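Putative Xylose isomerase (Rhodospirillum rubrum, PDB 3QXB) probably acts as an isomerase of the xylose isomerase-like TIM-barrel family, holding manganese(II) and iron(III) ions. Local coordinates at residues Thr59-Pro64 with Ile120-Ala125; Ile245-Gly250 with Trp256-Pro261; Val264-Leu269 with Val306-Ala311. All coordinates share one frame; numbering follows the deposited sequence.

Contact 1. Residues Thr59-Pro64 with Ile120-Ala125; sequences TDPWWP and IDMTAA
T59, whose carbonyl receives the end of M122, also begins the peptide laid over one face of the W63 indole: D60 N sits 3.6 Å above the W63 ring plane, over its centre, and T59 C lies nearer the rim. The W63 ring also packs against W62 of the second subunit, edge-to-face, so this part of the loop lies at the subunit interface. Across the contact the reach is made by M122, a selenomethionine. With CG anti to the backbone N (chi1 -170°), the side chain runs out from the helix and bends only at its end. M122 SE approaches T59 O at 3.1 Å, roughly on the extension of the CG-SE bond, a direction consistent with a weak chalcogen interaction. T59 OG1 lies 3.3 Å from M122 SE and is hydrogen-bonded to Y54. In the TIM barrel this joins the loop between strand 51-55 and helix 65-81 to helix 106-125. The loop is shaped locally by a type I turn from D60 to W63 and by an Asx turn, in which W62 N reaches D60 OD1 at 3.1 Å from above the carboxylate plane. Beside the selenium, the methyl CE of M122 rests 4.3 Å from P61 CG.

Contact 2. Residues Ile245-Gly250 with Trp256-Pro261; sequences IQQTDG and WSFTQP. With EDO (1,2-ethanediol), chain K.
Q247 and W256 exchange both of their backbone hydrogen bonds: Q247 N gives to W256 O at 2.9 Å in a nearly straight line (167°), and W256 N returns a more bent bond to Q247 O at 2.9 Å. This single antiparallel bridge, a hydrogen-bonded pair, pins together two arms of the TIM-barrel loop between strand 240-245 and helix 266-275, and the residues between the arms include two metal ligands, D253 and H255. Q246 turns to the metal side, where its amide is bonded to D253, D213 and the backbone of H255, a second-shell position. Q247 goes the other way. CG stands anti to the backbone N (chi1 -174°) and the chain then bends at chi2, bringing the amide back toward its own backbone. There Q247 OE1 accepts from T248 N at 3.1 Å, on a lone pair in the carbonyl plane, and also from V264 N. NE2 gives to a water that in turn donates to F258 O and Q260 O, while its direct bond to Q260 O is weak; both amide ends are therefore used, and the rotation of the group is fixed. Farther out, the W256 indole lies obliquely against T248 and D249, with W256 CZ3 3.6 Å from D249 N. Carboxylate and ring planes of D249 and W256 stand 57° apart, and the carboxylate itself is paired with R254. An alanine in place of W256 would probably keep the backbone bridge but lose the indole's contacts with T248 CA and with the backbone N and CB of D249, opening a gap beside them. Two residues on from W256, the F258 ring takes Q247 N over one face, and its CZ touches Q246 C at 3.5 Å and I245 CB at 4.2 Å.

Contact 3. Residues Val264-Leu269 with Val306-Ala311; sequences VTPQRL and VKALKA
L269, whose methyl meets L309 across the contact, sends its backbone N to T265 O at 3.2 Å, and that same oxygen takes a second, weak bond from R268 N. T265 is the N-cap of helix 266-275, and its side chain completes the start: T265 OG1 accepts from R268 N at 3.1 Å, satisfying an amide of the first turn. P266, lacking an N-H, costs no helical bond here, because N-H groups of the first turn have no carbonyl of a preceding turn to bond within the helix. The same ring does most of the touching. Its CB and CG lie against the carbonyl of A308, with P266 CB 3.6 Å and P266 CG 3.7 Å from A308 O, while P266 CG comes within 4.4 Å of A308 CB. The backbones are close here, P266 CA and L309 CA being 5.1 Å apart, and this approach goes with a short, compact ring at the crossing. Deeper in, two leucines meet by their methyls, L269 CD1 and L309 CD2 at 3.7 Å. Both carry CG anti to the carbonyl carbon (chi1 -63° in L269, -76° in L309), and with this torsion the two side chains meet at an oblique angle. Each of the two also packs on I245 at the end of strand 240-245, L269 reaching M20 and W214 besides and L309 reaching L22. On the outer side Q267 spans to the chain's tail, its OE1 accepting from S313 N. The first turn of helix 266-275 is thus packed on the last turn of helix 295-310, leucines facing inward to the strands and the lysines K307 and K310 exposed, as in the helical layer that surrounds the sheet of a TIM barrel.

Contacts 2 and 3 are neighbours, their centres 10 Å apart, whereas contact 1 sits on the far side of the chain's centre, centre to centre about 31 Å from contact 2 and 33 Å from contact 3. Contact 2 runs into contact 3, since the amide of Q247 bonds V264 N and V264 packs against Q246, T248 and F258; I245 touches both L269 and L309. Chemistry follows place. Near the metals, contact 2 is buried and rich in hydrogen bonds; contact 3, partly buried between two outer helices, has no hydrogen bond across it and is mostly carbon contacts; contact 1, buried beside the second subunit, is made mainly by one selenomethionine against a carbonyl and a proline.

Contact 1. Residues Thr59-Pro64 with Ile120-Ala125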
loop_
_atom_site.group_PDB
_atom_site.type_symbol
_atom_site.label_atom_id
_atom_site.label_comp_id
_atom_site.label_asym_id
_atom_site.label_seq_id
_atom_site.Cartn_x
_atom_site.Cartn_y
_atom_site.Cartn_z
ATOM N N THR A 59 3.964 -10.756 -4.992
ATOM C CA THR A 59 3.099 -11.349 -5.985
ATOM C C THR A 59 1.637 -11.280 -5.483
ATOM O O THR A 59 1.281 -11.956 -4.506
ATOM C CB THR A 59 3.527 -12.848 -6.348
ATOM O OG1 THR A 59 3.430 -13.672 -5.220
ATOM C CG2 THR A 59 4.952 -12.960 -6.942
ATOM N N ASP A 60 0.816 -10.469 -6.178
ATOM C CA ASP A 60 -0.541 -10.159 -5.762
ATOM C C ASP A 60 -1.412 -11.422 -5.927
ATOM O O ASP A 60 -1.484 -11.993 -7.008
ATOM C CB ASP A 60 -1.110 -9.026 -6.643
ATOM C CG ASP A 60 -2.398 -8.424 -6.105
ATOM O OD1 ASP A 60 -3.069 -9.049 -5.230
ATOM O OD2 ASP A 60 -2.783 -7.330 -6.621
ATOM N N PRO A 61 -2.078 -11.865 -4.846
ATOM C CA PRO A 61 -3.037 -12.981 -4.904
ATOM C C PRO A 61 -4.085 -12.799 -6.011
ATOM O O PRO A 61 -4.509 -13.753 -6.633
ATOM C CB PRO A 61 -3.690 -12.940 -3.504
ATOM C CG PRO A 61 -2.608 -12.450 -2.592
ATOM C CD PRO A 61 -1.882 -11.388 -3.469
ATOM N N TRP A 62 -4.494 -11.574 -6.253
ATOM C CA TRP A 62 -5.444 -11.246 -7.341
ATOM C C TRP A 62 -4.935 -11.490 -8.776
ATOM O O TRP A 62 -5.725 -11.614 -9.711
ATOM C CB TRP A 62 -5.928 -9.813 -7.208
ATOM C CG TRP A 62 -6.844 -9.585 -6.071
ATOM C CD1 TRP A 62 -6.595 -8.847 -4.977
ATOM C CD2 TRP A 62 -8.177 -10.060 -5.944
ATOM N NE1 TRP A 62 -7.679 -8.850 -4.141
ATOM C CE2 TRP A 62 -8.656 -9.618 -4.698
ATOM C CE3 TRP A 62 -8.989 -10.890 -6.725
ATOM C CZ2 TRP A 62 -9.937 -9.913 -4.244
ATOM C CZ3 TRP A 62 -10.245 -11.202 -6.265
ATOM C CH2 TRP A 62 -10.715 -10.703 -5.065
ATOM N N TRP A 63 -3.635 -11.533 -8.982
ATOM C CA TRP A 63 -3.101 -11.771 -10.341
ATOM C C TRP A 63 -3.626 -13.092 -10.924
ATOM O O TRP A 63 -3.877 -14.016 -10.170
ATOM C CB TRP A 63 -1.585 -11.807 -10.317
ATOM C CG TRP A 63 -0.913 -10.494 -10.102
ATOM C CD1 TRP A 63 -1.483 -9.230 -10.110
ATOM C CD2 TRP A 63 0.478 -10.302 -9.867
ATOM N NE1 TRP A 63 -0.514 -8.287 -9.864
ATOM C CE2 TRP A 63 0.696 -8.918 -9.744
ATOM C CE3 TRP A 63 1.574 -11.170 -9.779
ATOM C CZ2 TRP A 63 1.974 -8.385 -9.524
ATOM C CZ3 TRP A 63 2.829 -10.640 -9.575
ATOM C CH2 TRP A 63 3.015 -9.272 -9.391
ATOM N N PRO A 64 -3.764 -13.199 -12.251
ATOM C CA PRO A 64 -4.187 -14.468 -12.830
ATOM C C PRO A 64 -3.267 -15.594 -12.399
ATOM O O PRO A 64 -2.042 -15.399 -12.269
ATOM C CB PRO A 64 -4.151 -14.223 -14.348
ATOM C CG PRO A 64 -4.255 -12.777 -14.498
ATOM C CD PRO A 64 -3.709 -12.127 -13.263
ATOM N N ILE A 120 -4.362 -18.322 -0.315
ATOM C CA ILE A 120 -4.194 -19.728 0.013
ATOM C C ILE A 120 -3.782 -20.539 -1.245
ATOM O O ILE A 120 -2.877 -21.364 -1.181
ATOM C CB ILE A 120 -5.503 -20.296 0.604
ATOM C CG1 ILE A 120 -5.728 -19.701 1.999
ATOM C CG2 ILE A 120 -5.507 -21.829 0.561
ATOM C CD1 ILE A 120 -7.155 -19.870 2.586
ATOM N N ASP A 121 -4.435 -20.306 -2.382
ATOM C CA ASP A 121 -3.998 -20.974 -3.658
ATOM C C ASP A 121 -2.520 -20.726 -3.973
ATOM O O ASP A 121 -1.707 -21.654 -4.212
ATOM C CB ASP A 121 -4.853 -20.544 -4.829
ATOM C CG ASP A 121 -6.261 -21.049 -4.755
ATOM O OD1 ASP A 121 -6.567 -22.037 -4.044
ATOM O OD2 ASP A 121 -7.095 -20.434 -5.404
HETATM N N MSE A 122 -2.141 -19.468 -3.940
HETATM C CA MSE A 122 -0.712 -19.096 -4.150
HETATM C C MSE A 122 0.241 -19.724 -3.129
HETATM O O MSE A 122 1.363 -20.246 -3.438
HETATM C CB MSE A 122 -0.622 -17.548 -4.087
HETATM C CG MSE A 122 0.728 -16.948 -4.529
HETATM SE SE MSE A 122 0.632 -15.020 -4.252
HETATM C CE MSE A 122 0.922 -14.955 -2.421
ATOM N N THR A 123 -0.187 -19.719 -1.880
ATOM C CA THR A 123 0.659 -20.318 -0.824
ATOM C C THR A 123 0.827 -21.836 -1.044
ATOM O O THR A 123 1.933 -22.368 -0.887
ATOM C CB THR A 123 0.068 -19.996 0.553
ATOM O OG1 THR A 123 -0.052 -18.562 0.700
ATOM C CG2 THR A 123 0.949 -20.613 1.681
ATOM N N ALA A 124 -0.245 -22.544 -1.403
ATOM C CA ALA A 124 -0.167 -23.998 -1.687
ATOM C C ALA A 124 0.728 -24.251 -2.901
ATOM O O ALA A 124 1.484 -25.197 -2.940
ATOM C CB ALA A 124 -1.577 -24.576 -1.983
ATOM N N ALA A 125 0.649 -23.382 -3.891
ATOM C CA ALA A 125 1.477 -23.534 -5.104
ATOM C C ALA A 125 2.950 -23.458 -4.752
ATOM O O ALA A 125 3.784 -24.214 -5.311
ATOM C CB ALA A 125 1.077 -22.460 -6.159
#

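Contact 2. Residues Ile245-Gly250 with Trp256-Pro261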
loop_
_atom_site.group_PDB
_atom_site.type_symbol
_atom_site.label_atom_id
_atom_site.label_comp_id
_atom_site.label_asym_id
_atom_site.label_seq_id
_atom_site.Cartn_x
_atom_site.Cartn_y
_atom_site.Cartn_z
ATOM N N ILE A 245 8.588 -8.250 14.455
ATOM C CA ILE A 245 9.393 -7.375 15.286
ATOM C C ILE A 245 9.768 -6.142 14.450
ATOM O O ILE A 245 10.003 -6.237 13.264
ATOM C CB ILE A 245 10.625 -8.101 15.889
ATOM C CG1 ILE A 245 11.584 -8.624 14.821
ATOM C CG2 ILE A 245 10.193 -9.255 16.881
ATOM C CD1 ILE A 245 12.916 -9.162 15.413
ATOM N N GLN A 246 9.842 -4.993 15.121
ATOM C CA GLN A 246 10.229 -3.713 14.533
ATOM C C GLN A 246 10.660 -2.803 15.668
ATOM O O GLN A 246 10.395 -3.087 16.842
ATOM C CB GLN A 246 9.047 -3.059 13.829
ATOM C CG GLN A 246 7.726 -3.228 14.621
ATOM C CD GLN A 246 6.743 -2.107 14.357
ATOM O OE1 GLN A 246 7.092 -0.919 14.477
ATOM N NE2 GLN A 246 5.505 -2.463 14.031
ATOM N N GLN A 247 11.335 -1.719 15.315
ATOM C CA GLN A 247 11.698 -0.700 16.267
ATOM C C GLN A 247 10.632 0.372 16.183
ATOM O O GLN A 247 10.051 0.633 15.111
ATOM C CB GLN A 247 13.125 -0.170 16.002
ATOM C CG GLN A 247 13.705 0.788 16.996
ATOM C CD GLN A 247 13.764 0.283 18.432
ATOM O OE1 GLN A 247 12.742 0.167 19.082
ATOM N NE2 GLN A 247 14.979 0.069 18.952
ATOM N N THR A 248 10.317 0.938 17.340
ATOM C CA THR A 248 9.251 1.906 17.419
ATOM C C THR A 248 9.442 2.782 18.658
ATOM O O THR A 248 10.135 2.381 19.586
ATOM C CB THR A 248 7.885 1.187 17.490
ATOM O OG1 THR A 248 6.841 2.147 17.602
ATOM C CG2 THR A 248 7.849 0.211 18.696
ATOM N N ASP A 249 8.842 3.971 18.651
ATOM C CA ASP A 249 8.769 4.794 19.858
ATOM C C ASP A 249 7.441 4.590 20.565
ATOM O O ASP A 249 7.188 5.189 21.597
ATOM C CB ASP A 249 8.987 6.288 19.539
ATOM C CG ASP A 249 7.942 6.836 18.600
ATOM O OD1 ASP A 249 7.070 6.056 18.152
ATOM O OD2 ASP A 249 8.004 8.024 18.282
ATOM N N GLY A 250 6.571 3.771 19.994
ATOM C CA GLY A 250 5.303 3.488 20.624
ATOM C C GLY A 250 4.246 4.553 20.420
ATOM O O GLY A 250 3.184 4.446 21.009
ATOM N N TRP A 256 10.326 0.854 12.219
ATOM C CA TRP A 256 11.700 1.264 12.096
ATOM C C TRP A 256 12.585 0.049 12.154
ATOM O O TRP A 256 12.208 -1.002 12.683
ATOM C CB TRP A 256 12.136 2.264 13.172
ATOM C CG TRP A 256 11.513 3.624 13.064
ATOM C CD1 TRP A 256 11.076 4.256 11.927
ATOM C CD2 TRP A 256 11.263 4.529 14.138
ATOM N NE1 TRP A 256 10.538 5.472 12.238
ATOM C CE2 TRP A 256 10.642 5.670 13.589
ATOM C CE3 TRP A 256 11.476 4.476 15.514
ATOM C CZ2 TRP A 256 10.253 6.768 14.379
ATOM C CZ3 TRP A 256 11.106 5.574 16.298
ATOM C CH2 TRP A 256 10.509 6.705 15.720
ATOM N N SER A 257 13.781 0.201 11.603
ATOM C CA SER A 257 14.781 -0.845 11.732
ATOM C C SER A 257 15.555 -0.699 13.057
ATOM O O SER A 257 15.414 0.294 13.767
ATOM C CB SER A 257 15.715 -0.770 10.549
ATOM O OG SER A 257 16.802 0.053 10.861
ATOM N N PHE A 258 16.371 -1.696 13.384
ATOM C CA PHE A 258 17.088 -1.721 14.632
ATOM C C PHE A 258 18.409 -0.937 14.650
ATOM O O PHE A 258 19.169 -0.986 15.625
ATOM C CB PHE A 258 17.219 -3.164 15.125
ATOM C CG PHE A 258 15.888 -3.800 15.423
ATOM C CD1 PHE A 258 15.296 -3.649 16.659
ATOM C CD2 PHE A 258 15.187 -4.483 14.422
ATOM C CE1 PHE A 258 14.079 -4.203 16.920
ATOM C CE2 PHE A 258 13.976 -5.026 14.675
ATOM C CZ PHE A 258 13.408 -4.891 15.907
ATOM N N THR A 259 18.667 -0.162 13.604
ATOM C CA THR A 259 19.652 0.919 13.718
ATOM C C THR A 259 19.035 2.216 14.323
ATOM O O THR A 259 19.765 3.170 14.617
ATOM C CB THR A 259 20.289 1.250 12.367
ATOM O OG1 THR A 259 19.295 1.852 11.525
ATOM C CG2 THR A 259 20.870 -0.031 11.690
ATOM N N GLN A 260 17.709 2.253 14.481
ATOM C CA GLN A 260 17.006 3.416 15.007
ATOM C C GLN A 260 16.750 3.337 16.530
ATOM O O GLN A 260 16.552 2.244 17.073
ATOM C CB GLN A 260 15.670 3.575 14.301
ATOM C CG GLN A 260 15.785 3.823 12.814
ATOM C CD GLN A 260 16.724 4.962 12.515
ATOM O OE1 GLN A 260 17.829 4.746 12.029
ATOM N NE2 GLN A 260 16.310 6.178 12.849
ATOM N N PRO A 261 16.766 4.497 17.218
ATOM C CA PRO A 261 16.399 4.502 18.625
ATOM C C PRO A 261 14.905 4.241 18.819
ATOM O O PRO A 261 14.092 4.556 17.958
ATOM C CB PRO A 261 16.796 5.911 19.122
ATOM C CG PRO A 261 17.324 6.639 17.988
ATOM C CD PRO A 261 17.259 5.801 16.750
HETATM C C1 EDO K . 13.561 2.836 8.119
HETATM O O1 EDO K . 12.680 3.822 7.642
HETATM C C2 EDO K . 13.769 3.237 9.555
HETATM O O2 EDO K . 14.323 2.126 10.192
HETATM O O HOH W 1 17.625 -0.480 17.926
#

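Contact 3. Residues Val264-Leu269 with Val306-Ala311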
loop_
_atom_site.group_PDB
_atom_site.type_symbol
_atom_site.label_atom_id
_atom_site.label_comp_id
_atom_site.label_asym_id
_atom_site.label_seq_id
_atom_site.Cartn_x
_atom_site.Cartn_y
_atom_site.Cartn_z
ATOM N N VAL A 264 11.880 -0.806 21.574
ATOM C CA VAL A 264 12.004 -2.232 21.279
ATOM C C VAL A 264 13.457 -2.506 20.923
ATOM O O VAL A 264 13.842 -2.606 19.753
ATOM C CB VAL A 264 11.054 -2.679 20.144
ATOM C CG1 VAL A 264 11.215 -4.178 19.860
ATOM C CG2 VAL A 264 9.630 -2.350 20.541
ATOM N N THR A 265 14.258 -2.622 21.960
ATOM C CA THR A 265 15.671 -2.902 21.829
ATOM C C THR A 265 15.872 -4.395 21.567
ATOM O O THR A 265 15.070 -5.211 21.991
ATOM C CB THR A 265 16.436 -2.480 23.127
ATOM O OG1 THR A 265 16.109 -3.366 24.188
ATOM C CG2 THR A 265 16.074 -1.041 23.545
ATOM N N PRO A 266 16.927 -4.757 20.834
ATOM C CA PRO A 266 17.259 -6.167 20.641
ATOM C C PRO A 266 17.296 -6.983 21.917
ATOM O O PRO A 266 16.793 -8.105 21.931
ATOM C CB PRO A 266 18.647 -6.121 20.025
ATOM C CG PRO A 266 18.629 -4.840 19.235
ATOM C CD PRO A 266 17.796 -3.870 20.034
ATOM N N GLN A 267 17.875 -6.428 22.977
ATOM C CA GLN A 267 17.946 -7.142 24.257
ATOM C C GLN A 267 16.588 -7.376 24.927
ATOM O O GLN A 267 16.418 -8.379 25.627
ATOM C CB GLN A 267 18.865 -6.424 25.261
ATOM C CG GLN A 267 19.179 -7.302 26.487
ATOM C CD GLN A 267 19.876 -8.601 26.118
ATOM O OE1 GLN A 267 20.760 -8.617 25.263
ATOM N NE2 GLN A 267 19.487 -9.698 26.760
ATOM N N ARG A 268 15.665 -6.426 24.769
ATOM C CA ARG A 268 14.317 -6.574 25.308
ATOM C C ARG A 268 13.595 -7.754 24.608
ATOM O O ARG A 268 12.964 -8.588 25.257
ATOM C CB ARG A 268 13.549 -5.253 25.162
ATOM C CG ARG A 268 12.061 -5.343 25.471
ATOM C CD ARG A 268 11.294 -4.110 25.005
ATOM N NE ARG A 268 9.927 -4.134 25.517
ATOM C CZ ARG A 268 9.080 -3.106 25.557
ATOM N NH1 ARG A 268 9.426 -1.896 25.137
ATOM N NH2 ARG A 268 7.860 -3.297 26.053
ATOM N N LEU A 269 13.711 -7.813 23.288
ATOM C CA LEU A 269 13.229 -8.956 22.516
ATOM C C LEU A 269 13.848 -10.271 22.994
ATOM O O LEU A 269 13.127 -11.224 23.219
ATOM C CB LEU A 269 13.470 -8.764 21.007
ATOM C CG LEU A 269 12.777 -7.619 20.242
ATOM C CD1 LEU A 269 13.291 -7.606 18.796
ATOM C CD2 LEU A 269 11.230 -7.772 20.239
ATOM N N VAL A 306 19.974 -6.387 11.175
ATOM C CA VAL A 306 20.096 -7.809 11.511
ATOM C C VAL A 306 21.349 -8.084 12.417
ATOM O O VAL A 306 21.289 -8.886 13.362
ATOM C CB VAL A 306 20.077 -8.719 10.247
ATOM C CG1 VAL A 306 20.207 -10.155 10.629
ATOM C CG2 VAL A 306 18.764 -8.536 9.480
ATOM N N LYS A 307 22.467 -7.420 12.151
ATOM C CA LYS A 307 23.630 -7.517 13.059
ATOM C C LYS A 307 23.271 -7.080 14.478
ATOM O O LYS A 307 23.677 -7.731 15.424
ATOM C CB LYS A 307 24.836 -6.719 12.564
ATOM C CG LYS A 307 25.787 -7.481 11.648
ATOM C CD LYS A 307 27.071 -6.644 11.343
ATOM C CE LYS A 307 27.448 -6.747 9.853
ATOM N N ALA A 308 22.483 -6.005 14.606
ATOM C CA ALA A 308 22.068 -5.490 15.912
ATOM C C ALA A 308 21.219 -6.531 16.631
ATOM O O ALA A 308 21.422 -6.780 17.815
ATOM C CB ALA A 308 21.289 -4.167 15.763
ATOM N N LEU A 309 20.286 -7.151 15.911
ATOM C CA LEU A 309 19.413 -8.188 16.491
ATOM C C LEU A 309 20.216 -9.413 16.932
ATOM O O LEU A 309 20.031 -9.944 18.048
ATOM C CB LEU A 309 18.325 -8.602 15.499
ATOM C CG LEU A 309 17.139 -7.660 15.291
ATOM C CD1 LEU A 309 16.356 -8.051 14.015
ATOM C CD2 LEU A 309 16.238 -7.607 16.533
ATOM N N LYS A 310 21.133 -9.860 16.080
ATOM C CA LYS A 310 21.997 -11.014 16.449
ATOM C C LYS A 310 22.934 -10.746 17.633
ATOM O O LYS A 310 23.373 -11.695 18.280
ATOM C CB LYS A 310 22.824 -11.474 15.246
ATOM C CG LYS A 310 21.995 -12.197 14.175
ATOM C CD LYS A 310 22.787 -12.350 12.903
ATOM C CE LYS A 310 22.219 -13.423 11.999
ATOM N NZ LYS A 310 23.207 -13.657 10.905
ATOM N N ALA A 311 23.200 -9.471 17.915
ATOM C CA ALA A 311 24.064 -9.032 18.994
ATOM C C ALA A 311 23.450 -9.161 20.389
ATOM O O ALA A 311 24.157 -9.027 21.383
ATOM C CB ALA A 311 24.511 -7.529 18.719
#